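Local coordinates for protein zinc transport transcriptional regulator (Lactococcus lactis subsp. lactis, PDB 5YHY) that binds zinc and probably acts as a dimeric, DNA-binding MarR-family transcriptional regulator with a winged helix-turn-helix fold, at residues M16-A19 with E20-E24; H112-T115 with L116-Q120; K125-D128 with E129-E132; V133-K136 with F137-L141. The protein carries 1 engineered substitution. All blocks are in the same frame, centred on the assembly; numbering follows the deposited sequence.

How the contacts relate
Four short-range contacts, in series along the chain, sample helices and helix ends that border the second subunit in a MarR-family fold. Contact 1 closes the turn where helix 4-19 ends and the loop toward helix 38-49 begins. Contact 2 lies in the second half of helix 102-123, and it meets contact 1 at the zinc site, where Glu24 OE2 is 3.1 Å from His112 CE1. Contact 3 starts helix 128-144 after the loop that follows helix 102-123, and contact 4 continues that helix, with Phe126 CG packed 3.8 Å from Ile134 CD1. None nests or crosses another. All four touch the second subunit, while zinc ties together only the first two.

Contact 1 (M16-A19 with E20-E24). With ZN (zinc ion), chain B.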
loop_
_atom_site.group_PDB
_atom_site.type_symbol
_atom_site.label_atom_id
_atom_site.label_comp_id
_atom_site.label_asym_id
_atom_site.label_seq_id
_atom_site.Cartn_x
_atom_site.Cartn_y
_atom_site.Cartn_z
ATOM N N MET A 16 -3.295 1.255 -0.202
ATOM C CA MET A 16 -2.737 1.042 -1.533
ATOM C C MET A 16 -2.705 2.343 -2.327
ATOM O O MET A 16 -1.682 2.685 -2.925
ATOM C CB MET A 16 -3.532 -0.017 -2.303
ATOM C CG MET A 16 -3.220 -0.013 -3.794
ATOM S SD MET A 16 -4.005 -1.371 -4.683
ATOM C CE MET A 16 -2.790 -2.666 -4.444
ATOM N N GLN A 17 -3.820 3.066 -2.328
ATOM C CA GLN A 17 -3.908 4.332 -3.061
ATOM C C GLN A 17 -2.883 5.349 -2.582
ATOM O O GLN A 17 -2.246 6.044 -3.383
ATOM C CB GLN A 17 -5.307 4.932 -2.925
ATOM C CG GLN A 17 -6.395 4.083 -3.551
ATOM C CD GLN A 17 -7.768 4.709 -3.401
ATOM O OE1 GLN A 17 -7.893 5.922 -3.207
ATOM N NE2 GLN A 17 -8.807 3.882 -3.482
ATOM N N PHE A 18 -2.739 5.451 -1.267
ATOM C CA PHE A 18 -1.816 6.407 -0.679
ATOM C C PHE A 18 -0.376 6.016 -1.002
ATOM O O PHE A 18 0.489 6.882 -1.172
ATOM C CB PHE A 18 -2.033 6.465 0.833
ATOM C CG PHE A 18 -1.181 7.483 1.537
ATOM C CD1 PHE A 18 0.082 7.151 1.995
ATOM C CD2 PHE A 18 -1.650 8.770 1.759
ATOM C CE1 PHE A 18 0.864 8.088 2.655
ATOM C CE2 PHE A 18 -0.869 9.706 2.419
ATOM C CZ PHE A 18 0.387 9.362 2.862
ATOM N N ALA A 19 -0.128 4.713 -1.097
ATOM C CA ALA A 19 1.237 4.201 -1.214
ATOM C C ALA A 19 1.775 4.280 -2.636
ATOM O O ALA A 19 2.984 4.235 -2.849
ATOM C CB ALA A 19 1.305 2.768 -0.717
ATOM N N GLU A 20 0.872 4.377 -3.603
ATOM C CA GLU A 20 1.264 4.343 -5.006
ATOM C C GLU A 20 2.329 5.395 -5.320
ATOM O O GLU A 20 2.166 6.569 -4.995
ATOM C CB GLU A 20 0.045 4.530 -5.906
ATOM C CG GLU A 20 0.276 4.063 -7.334
ATOM C CD GLU A 20 -0.965 4.175 -8.192
ATOM O OE1 GLU A 20 -1.983 4.715 -7.703
ATOM O OE2 GLU A 20 -0.920 3.723 -9.357
ATOM N N ASN A 21 3.420 4.948 -5.937
ATOM C CA ASN A 21 4.524 5.824 -6.340
ATOM C C ASN A 21 5.350 6.395 -5.182
ATOM O O ASN A 21 5.975 7.452 -5.321
ATOM C CB ASN A 21 4.017 6.960 -7.235
ATOM C CG ASN A 21 3.336 6.452 -8.494
ATOM O OD1 ASN A 21 3.738 5.437 -9.068
ATOM N ND2 ASN A 21 2.297 7.156 -8.929
ATOM N N LYS A 22 5.362 5.695 -4.048
ATOM C CA LYS A 22 6.124 6.137 -2.882
ATOM C C LYS A 22 7.080 5.059 -2.393
ATOM O O LYS A 22 6.812 3.870 -2.547
ATOM C CB LYS A 22 5.180 6.551 -1.750
ATOM C CG LYS A 22 4.393 7.811 -2.045
ATOM C CD LYS A 22 3.452 8.140 -0.904
ATOM C CE LYS A 22 2.511 9.272 -1.288
ATOM N NZ LYS A 22 1.591 9.607 -0.178
ATOM N N HIS A 23 8.199 5.480 -1.807
ATOM C CA HIS A 23 9.178 4.548 -1.253
ATOM C C HIS A 23 8.815 4.177 0.172
ATOM O O HIS A 23 9.212 3.128 0.661
ATOM C CB HIS A 23 10.579 5.170 -1.228
ATOM C CG HIS A 23 11.261 5.193 -2.557
ATOM N ND1 HIS A 23 11.279 4.106 -3.406
ATOM C CD2 HIS A 23 11.970 6.167 -3.178
ATOM C CE1 HIS A 23 11.958 4.414 -4.497
ATOM N NE2 HIS A 23 12.387 5.659 -4.383
ATOM N N GLU A 24 8.081 5.065 0.837
ATOM C CA GLU A 24 7.776 4.919 2.251
ATOM C C GLU A 24 6.426 5.546 2.543
ATOM O O GLU A 24 6.047 6.531 1.914
ATOM C CB GLU A 24 8.824 5.648 3.098
ATOM C CG GLU A 24 9.995 4.805 3.536
ATOM C CD GLU A 24 10.846 5.524 4.564
ATOM O OE1 GLU A 24 11.301 6.649 4.278
ATOM O OE2 GLU A 24 11.062 4.963 5.660
HETATM ZN ZN ZN B . 12.438 7.256 5.726
HETATM O O HOH W 1 0.011 7.925 -4.029
HETATM O O HOH W 2 4.903 1.981 -3.591
#
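Two torsions bring Phe18 and Lys22 together: CG of Phe18 stands opposite its backbone N (chi1 -177°), while Lys22 sets its CG opposite its own carbonyl carbon and runs extended to the tip. They meet where helix 4-19 ends in a type II beta turn from Ala19 to Lys22, and the result is a cation-pi contact between residues four apart. Lys22 NZ stands 3.3 Å from the centroid of the Phe18 ring and 15° off its normal, so the ammonium lies over the middle of the face. The same NZ has a weak hydrogen bond to Phe18 O at 3.1 Å. One residue thus offers the charge both an aromatic face and a carbonyl oxygen, which would probably stabilise it. The ring also meets Phe145 of the second subunit edge-to-face, and Met16 of that subunit packs on Ala19 and Lys22.

The backbone explains why the lysine can turn back. Glu20, the first residue to leave helical geometry, still gives a weak bond from its N to Met16 O at 3.1 Å. The turn is then closed by a second weak bond, Lys22 N to Ala19 O at 3.0 Å. A water braces the turn by donating to Ala19 O at 3.1 Å and to Lys22 O at 2.9 Å. Past this point the chain leads to the metal: Glu24 joins His42, His108 and His112 around a zinc ion, with Glu24 OE1 bound at 1.9 Å.

Contact 2 (H112-T115 with L116-Q120). With ZN (zinc ion), chain B.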
loop_
_atom_site.group_PDB
_atom_site.type_symbol
_atom_site.label_atom_id
_atom_site.label_comp_id
_atom_site.label_asym_id
_atom_site.label_seq_id
_atom_site.Cartn_x
_atom_site.Cartn_y
_atom_site.Cartn_z
ATOM N N HIS A 112 9.349 11.474 9.353
ATOM C CA HIS A 112 9.237 10.329 10.256
ATOM C C HIS A 112 8.651 10.701 11.607
ATOM O O HIS A 112 7.813 9.980 12.149
ATOM C CB HIS A 112 10.588 9.642 10.437
ATOM C CG HIS A 112 10.901 8.680 9.342
ATOM N ND1 HIS A 112 10.350 7.416 9.285
ATOM C CD2 HIS A 112 11.672 8.805 8.241
ATOM C CE1 HIS A 112 10.784 6.799 8.204
ATOM N NE2 HIS A 112 11.587 7.620 7.551
ATOM N N GLU A 113 9.095 11.831 12.145
ATOM C CA GLU A 113 8.621 12.297 13.439
ATOM C C GLU A 113 7.116 12.551 13.410
ATOM O O GLU A 113 6.397 12.128 14.316
ATOM C CB GLU A 113 9.367 13.564 13.843
ATOM C CG GLU A 113 9.023 14.082 15.224
ATOM C CD GLU A 113 9.758 15.374 15.539
ATOM O OE1 GLU A 113 9.495 16.393 14.856
ATOM O OE2 GLU A 113 10.607 15.366 16.458
ATOM N N LYS A 114 6.657 13.228 12.358
ATOM C CA LYS A 114 5.239 13.564 12.179
ATOM C C LYS A 114 4.404 12.305 12.043
ATOM O O LYS A 114 3.305 12.192 12.598
ATOM C CB LYS A 114 5.054 14.411 10.914
ATOM C CG LYS A 114 3.638 14.938 10.743
ATOM C CD LYS A 114 3.253 15.706 11.999
ATOM C CE LYS A 114 2.184 16.727 11.730
ATOM N NZ LYS A 114 1.883 17.453 12.978
ATOM N N THR A 115 4.933 11.356 11.286
ATOM C CA THR A 115 4.231 10.114 11.020
ATOM C C THR A 115 4.077 9.335 12.313
ATOM O O THR A 115 2.971 8.903 12.670
ATOM C CB THR A 115 4.988 9.279 9.983
ATOM O OG1 THR A 115 5.082 10.037 8.771
ATOM C CG2 THR A 115 4.256 7.977 9.689
ATOM N N LEU A 116 5.187 9.146 13.015
ATOM C CA LEU A 116 5.147 8.383 14.256
ATOM C C LEU A 116 4.287 9.055 15.318
ATOM O O LEU A 116 3.517 8.384 16.008
ATOM C CB LEU A 116 6.562 8.108 14.772
ATOM C CG LEU A 116 7.281 7.025 13.953
ATOM C CD1 LEU A 116 8.747 6.906 14.360
ATOM C CD2 LEU A 116 6.569 5.662 14.066
ATOM N N SER A 117 4.376 10.382 15.425
ATOM C CA SER A 117 3.575 11.094 16.417
ATOM C C SER A 117 2.081 10.959 16.098
ATOM O O SER A 117 1.253 10.859 17.001
ATOM C CB SER A 117 3.996 12.567 16.529
ATOM O OG SER A 117 3.607 13.316 15.396
ATOM N N THR A 118 1.743 10.936 14.813
ATOM C CA THR A 118 0.356 10.741 14.417
ATOM C C THR A 118 -0.157 9.375 14.876
ATOM O O THR A 118 -1.273 9.256 15.399
ATOM C CB THR A 118 0.188 10.888 12.889
ATOM O OG1 THR A 118 0.562 12.216 12.494
ATOM C CG2 THR A 118 -1.261 10.621 12.469
ATOM N N TYR A 119 0.655 8.341 14.688
ATOM C CA TYR A 119 0.257 7.005 15.131
ATOM C C TYR A 119 0.204 6.958 16.652
ATOM O O TYR A 119 -0.668 6.309 17.232
ATOM C CB TYR A 119 1.202 5.911 14.602
ATOM C CG TYR A 119 1.335 5.862 13.090
ATOM C CD1 TYR A 119 0.313 6.315 12.262
ATOM C CD2 TYR A 119 2.490 5.366 12.496
ATOM C CE1 TYR A 119 0.454 6.284 10.878
ATOM C CE2 TYR A 119 2.634 5.326 11.123
ATOM C CZ TYR A 119 1.614 5.786 10.322
ATOM O OH TYR A 119 1.743 5.768 8.956
ATOM N N GLN A 120 1.153 7.631 17.296
ATOM C CA GLN A 120 1.194 7.647 18.752
ATOM C C GLN A 120 -0.064 8.298 19.326
ATOM O O GLN A 120 -0.686 7.761 20.247
ATOM C CB GLN A 120 2.443 8.378 19.244
ATOM C CG GLN A 120 2.581 8.409 20.747
ATOM C CD GLN A 120 2.928 7.059 21.315
ATOM O OE1 GLN A 120 3.682 6.297 20.712
ATOM N NE2 GLN A 120 2.380 6.746 22.487
HETATM ZN ZN ZN B . 12.438 7.256 5.726
#
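The zinc-binding helix 102-123 is the element here, and one turn of it links His112 to Leu116 by a backbone bond from Leu116 N to His112 O. Two residues further on, Lys114 O serves two donors, Thr118 OG1 at 2.7 Å and Thr118 N at 3.0 Å. With chi1 -62° the Thr118 hydroxyl lies beside its own backbone N and folds back onto the preceding turn, where OG1 and N meet Lys114 O from opposite faces of its plane.

The side chains of Thr115 and Tyr119 run alongside each other in one direction. In Thr115 the methyl CG2 takes the place opposite the backbone N (chi1 -60° for OG1) and rests 3.4 Å from both CE2 and OH of Tyr119. The hydroxyl is thereby turned elsewhere: OG1 bonds to His111 O and to Leu27 N. Thr115 O lies 3.4 Å above one face of the Tyr119 ring, displaced from the ring centre, and also accepts from Tyr119 N. Tyr119 packs on Leu12 of the second subunit as well, and a serine in its place would probably leave the Thr115 methyl without its aromatic neighbour and open a gap toward that leucine.

At the other end of this stretch the imidazole of His112 completes the metal site with Glu24, His42 and His108, its NE2 bound to the zinc ion at 2.0 Å.

Contact 3 (K125-D128 with E129-E132); sequences KFTD and EEQE
This is a capping box at the start of helix 128-144, on the surface and remote from the zinc, in which Thr127 and Glu130 exchange hydrogen bonds. Thr127 is the N-cap. Its OG1 lies between the backbone N and the carbonyl carbon (chi1 64°), where it accepts from Glu130 N at 3.2 Å in a fairly straight bond (163°). In return, Thr127 N donates to Glu130 OE1 at 2.9 Å, meeting the carboxylate from above its plane. That plane stands 76° from the Phe126 ring, and OE1 lies 3.6 Å from Phe126 CB. A leucine in place of this glutamate would probably leave Thr127 N without its carboxylate acceptor, and the box half undone.

Gln131 secures the preceding loop: its NE2 donates to Phe126 O at 3.2 Å and also bonds to Gly123 O, while its backbone N binds Thr127 O. Phe126 packs against Phe137 of the second subunit, so the capped end also borders the dimer interface. Two waters tie side chains around the cap. One joins Thr127 OG1 to Glu129 OE1; the other donates to Asp128 OD1 at 2.8 Å and to Gln131 OE1 at 2.9 Å.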
loop_
_atom_site.group_PDB
_atom_site.type_symbol
_atom_site.label_atom_id
_atom_site.label_comp_id
_atom_site.label_asym_id
_atom_site.label_seq_id
_atom_site.Cartn_x
_atom_site.Cartn_y
_atom_site.Cartn_z
ATOM N N LYS A 125 -5.442 7.163 22.257
ATOM C CA LYS A 125 -6.884 7.221 22.478
ATOM C C LYS A 125 -7.434 5.893 22.977
ATOM O O LYS A 125 -8.611 5.798 23.350
ATOM C CB LYS A 125 -7.606 7.638 21.195
ATOM C CG LYS A 125 -7.215 9.041 20.744
ATOM C CD LYS A 125 -7.920 9.443 19.471
ATOM C CE LYS A 125 -7.472 10.828 19.027
ATOM N NZ LYS A 125 -7.992 11.148 17.658
ATOM N N PHE A 126 -6.584 4.872 22.971
ATOM C CA PHE A 126 -6.958 3.535 23.396
ATOM C C PHE A 126 -6.222 3.125 24.677
ATOM O O PHE A 126 -5.044 3.457 24.883
ATOM C CB PHE A 126 -6.637 2.531 22.283
ATOM C CG PHE A 126 -7.420 2.757 21.015
ATOM C CD1 PHE A 126 -8.656 2.143 20.833
ATOM C CD2 PHE A 126 -6.926 3.574 20.005
ATOM C CE1 PHE A 126 -9.375 2.339 19.667
ATOM C CE2 PHE A 126 -7.636 3.770 18.832
ATOM C CZ PHE A 126 -8.866 3.163 18.667
ATOM N N THR A 127 -6.928 2.409 25.540
ATOM C CA THR A 127 -6.311 1.875 26.741
ATOM C C THR A 127 -5.364 0.750 26.371
ATOM O O THR A 127 -5.381 0.257 25.246
ATOM C CB THR A 127 -7.359 1.275 27.682
ATOM O OG1 THR A 127 -7.984 0.150 27.042
ATOM C CG2 THR A 127 -8.405 2.322 28.041
ATOM N N ASP A 128 -4.541 0.325 27.324
ATOM C CA ASP A 128 -3.629 -0.783 27.070
ATOM C C ASP A 128 -4.355 -2.043 26.612
ATOM O O ASP A 128 -3.898 -2.727 25.688
ATOM C CB ASP A 128 -2.776 -1.093 28.310
ATOM C CG ASP A 128 -1.772 -0.005 28.618
ATOM O OD1 ASP A 128 -1.169 0.560 27.677
ATOM O OD2 ASP A 128 -1.570 0.288 29.812
ATOM N N GLU A 129 -5.477 -2.361 27.262
ATOM C CA GLU A 129 -6.252 -3.542 26.903
ATOM C C GLU A 129 -6.703 -3.457 25.446
ATOM O O GLU A 129 -6.622 -4.440 24.706
ATOM C CB GLU A 129 -7.468 -3.687 27.820
ATOM C CG GLU A 129 -8.489 -4.719 27.347
ATOM C CD GLU A 129 -9.657 -4.892 28.309
ATOM O OE1 GLU A 129 -10.298 -3.881 28.672
ATOM O OE2 GLU A 129 -9.936 -6.050 28.699
ATOM N N GLU A 130 -7.170 -2.281 25.046
ATOM C CA GLU A 130 -7.619 -2.069 23.662
ATOM C C GLU A 130 -6.436 -2.113 22.705
ATOM O O GLU A 130 -6.549 -2.652 21.601
ATOM C CB GLU A 130 -8.366 -0.734 23.536
ATOM C CG GLU A 130 -9.695 -0.713 24.315
ATOM C CD GLU A 130 -10.236 0.677 24.537
ATOM O OE1 GLU A 130 -9.494 1.659 24.341
ATOM O OE2 GLU A 130 -11.423 0.787 24.901
ATOM N N GLN A 131 -5.306 -1.546 23.112
ATOM C CA GLN A 131 -4.110 -1.613 22.273
ATOM C C GLN A 131 -3.651 -3.052 22.049
ATOM O O GLN A 131 -3.154 -3.383 20.980
ATOM C CB GLN A 131 -2.962 -0.778 22.840
ATOM C CG GLN A 131 -3.236 0.701 22.851
ATOM C CD GLN A 131 -2.005 1.485 23.250
ATOM O OE1 GLN A 131 -0.908 0.935 23.321
ATOM N NE2 GLN A 131 -2.181 2.763 23.537
ATOM N N GLU A 132 -3.814 -3.904 23.061
ATOM C CA GLU A 132 -3.488 -5.317 22.897
ATOM C C GLU A 132 -4.351 -5.970 21.812
ATOM O O GLU A 132 -3.843 -6.760 21.007
ATOM C CB GLU A 132 -3.655 -6.065 24.218
ATOM C CG GLU A 132 -3.165 -7.499 24.149
ATOM C CD GLU A 132 -3.188 -8.187 25.504
ATOM O OE1 GLU A 132 -3.998 -7.780 26.371
ATOM O OE2 GLU A 132 -2.393 -9.133 25.702
HETATM O O HOH W 3 -10.266 -1.291 27.911
HETATM O O HOH W 4 -0.148 -0.812 25.479
#

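Contact 4 (V133-K136 with F137-L141)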
loop_
_atom_site.group_PDB
_atom_site.type_symbol
_atom_site.label_atom_id
_atom_site.label_comp_id
_atom_site.label_asym_id
_atom_site.label_seq_id
_atom_site.Cartn_x
_atom_site.Cartn_y
_atom_site.Cartn_z
ATOM N N VAL A 133 -5.645 -5.640 21.794
ATOM C CA VAL A 133 -6.545 -6.156 20.765
ATOM C C VAL A 133 -6.063 -5.700 19.385
ATOM O O VAL A 133 -5.928 -6.504 18.462
ATOM C CB VAL A 133 -8.001 -5.688 20.985
ATOM C CG1 VAL A 133 -8.875 -6.062 19.795
ATOM C CG2 VAL A 133 -8.557 -6.301 22.273
ATOM N N ILE A 134 -5.814 -4.402 19.255
ATOM C CA ILE A 134 -5.323 -3.849 17.995
ATOM C C ILE A 134 -4.016 -4.524 17.578
ATOM O O ILE A 134 -3.834 -4.900 16.422
ATOM C CB ILE A 134 -5.131 -2.334 18.092
ATOM C CG1 ILE A 134 -6.480 -1.653 18.334
ATOM C CG2 ILE A 134 -4.487 -1.793 16.806
ATOM C CD1 ILE A 134 -6.363 -0.201 18.830
ATOM N N SER A 135 -3.101 -4.679 18.529
ATOM C CA SER A 135 -1.806 -5.293 18.233
ATOM C C SER A 135 -1.944 -6.734 17.733
ATOM O O SER A 135 -1.293 -7.127 16.754
ATOM C CB SER A 135 -0.911 -5.245 19.478
ATOM O OG SER A 135 0.351 -5.835 19.231
ATOM N N LYS A 136 -2.788 -7.517 18.400
ATOM C CA LYS A 136 -3.042 -8.895 17.984
ATOM C C LYS A 136 -3.628 -8.930 16.582
ATOM O O LYS A 136 -3.218 -9.746 15.758
ATOM C CB LYS A 136 -3.961 -9.606 18.983
ATOM C CG LYS A 136 -3.250 -9.897 20.298
ATOM C CD LYS A 136 -4.142 -10.646 21.278
ATOM C CE LYS A 136 -4.289 -12.105 20.892
ATOM N NZ LYS A 136 -4.988 -12.880 21.962
ATOM N N PHE A 137 -4.561 -8.019 16.321
ATOM C CA PHE A 137 -5.147 -7.874 14.998
ATOM C C PHE A 137 -4.079 -7.567 13.935
ATOM O O PHE A 137 -4.017 -8.220 12.884
ATOM C CB PHE A 137 -6.219 -6.772 15.006
ATOM C CG PHE A 137 -6.747 -6.458 13.640
ATOM C CD1 PHE A 137 -7.636 -7.327 13.021
ATOM C CD2 PHE A 137 -6.349 -5.312 12.978
ATOM C CE1 PHE A 137 -8.110 -7.058 11.760
ATOM C CE2 PHE A 137 -6.827 -5.038 11.704
ATOM C CZ PHE A 137 -7.704 -5.917 11.105
ATOM N N LEU A 138 -3.250 -6.566 14.196
ATOM C CA LEU A 138 -2.239 -6.178 13.223
ATOM C C LEU A 138 -1.244 -7.296 12.968
ATOM O O LEU A 138 -0.821 -7.505 11.833
ATOM C CB LEU A 138 -1.501 -4.917 13.660
ATOM C CG LEU A 138 -2.364 -3.660 13.678
ATOM C CD1 LEU A 138 -1.508 -2.515 14.192
ATOM C CD2 LEU A 138 -2.910 -3.368 12.288
ATOM N N SER A 139 -0.843 -7.988 14.034
ATOM C CA SER A 139 0.109 -9.086 13.905
ATOM C C SER A 139 -0.455 -10.187 13.021
ATOM O O SER A 139 0.230 -10.692 12.133
ATOM C CB SER A 139 0.465 -9.634 15.284
ATOM O OG SER A 139 1.248 -8.692 15.990
ATOM N N ALA A 140 -1.718 -10.531 13.251
ATOM C CA ALA A 140 -2.363 -11.598 12.497
ATOM C C ALA A 140 -2.558 -11.198 11.046
ATOM O O ALA A 140 -2.332 -11.999 10.132
ATOM C CB ALA A 140 -3.696 -11.964 13.126
ATOM N N LEU A 141 -2.979 -9.957 10.823
ATOM C CA LEU A 141 -3.207 -9.498 9.461
ATOM C C LEU A 141 -1.889 -9.446 8.690
ATOM O O LEU A 141 -1.827 -9.795 7.512
ATOM C CB LEU A 141 -3.876 -8.129 9.483
ATOM C CG LEU A 141 -4.348 -7.578 8.145
ATOM C CD1 LEU A 141 -5.236 -8.589 7.427
ATOM C CD2 LEU A 141 -5.089 -6.269 8.372
HETATM O O HOH W 5 0.751 -8.610 18.671
#
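Ser135 OG is held by two partners: a water donates to it at 2.9 Å, and Gln7 OE1 of the second subunit is hydrogen-bonded to it. With chi1 at 180° the hydroxyl stands opposite its backbone N, where it reaches both the water and that glutamine. The water spans one helical turn, since it is also hydrogen-bonded to Ser139 OG at 2.7 Å. Two serines four residues apart on helix 128-144 are thus joined through solvent, although Ser135 OG and Ser139 OG lie 4.4 Å apart.

Another side of the same helix is apolar. Ile134 and Leu138 run side by side, the branch methyl CG2 of Ile134 meeting Leu138 CD1 at 4.0 Å. With CG1 opposite the carbonyl carbon (chi1 -64°), CG2 stands opposite the backbone N, which puts it next to Leu138. Ile134 O accepts from Leu138 N at 2.8 Å, and Leu138 CG passes 3.4 Å from this oxygen. Phe137 CB lies 3.3 Å from Ile134 O, which sits off the edge of the Phe137 ring near its plane. Ile134 in turn packs on Phe137 of the second subunit, and Leu141 on Phe11 of that subunit.

The chemistry is divided around one helix: regular backbone bonds hold the turns, isoleucine, phenylalanine and leucine supply a greasy surface that the partner chain helps cover, and Ser135 adds a directional hydrogen bond across the dimer interface.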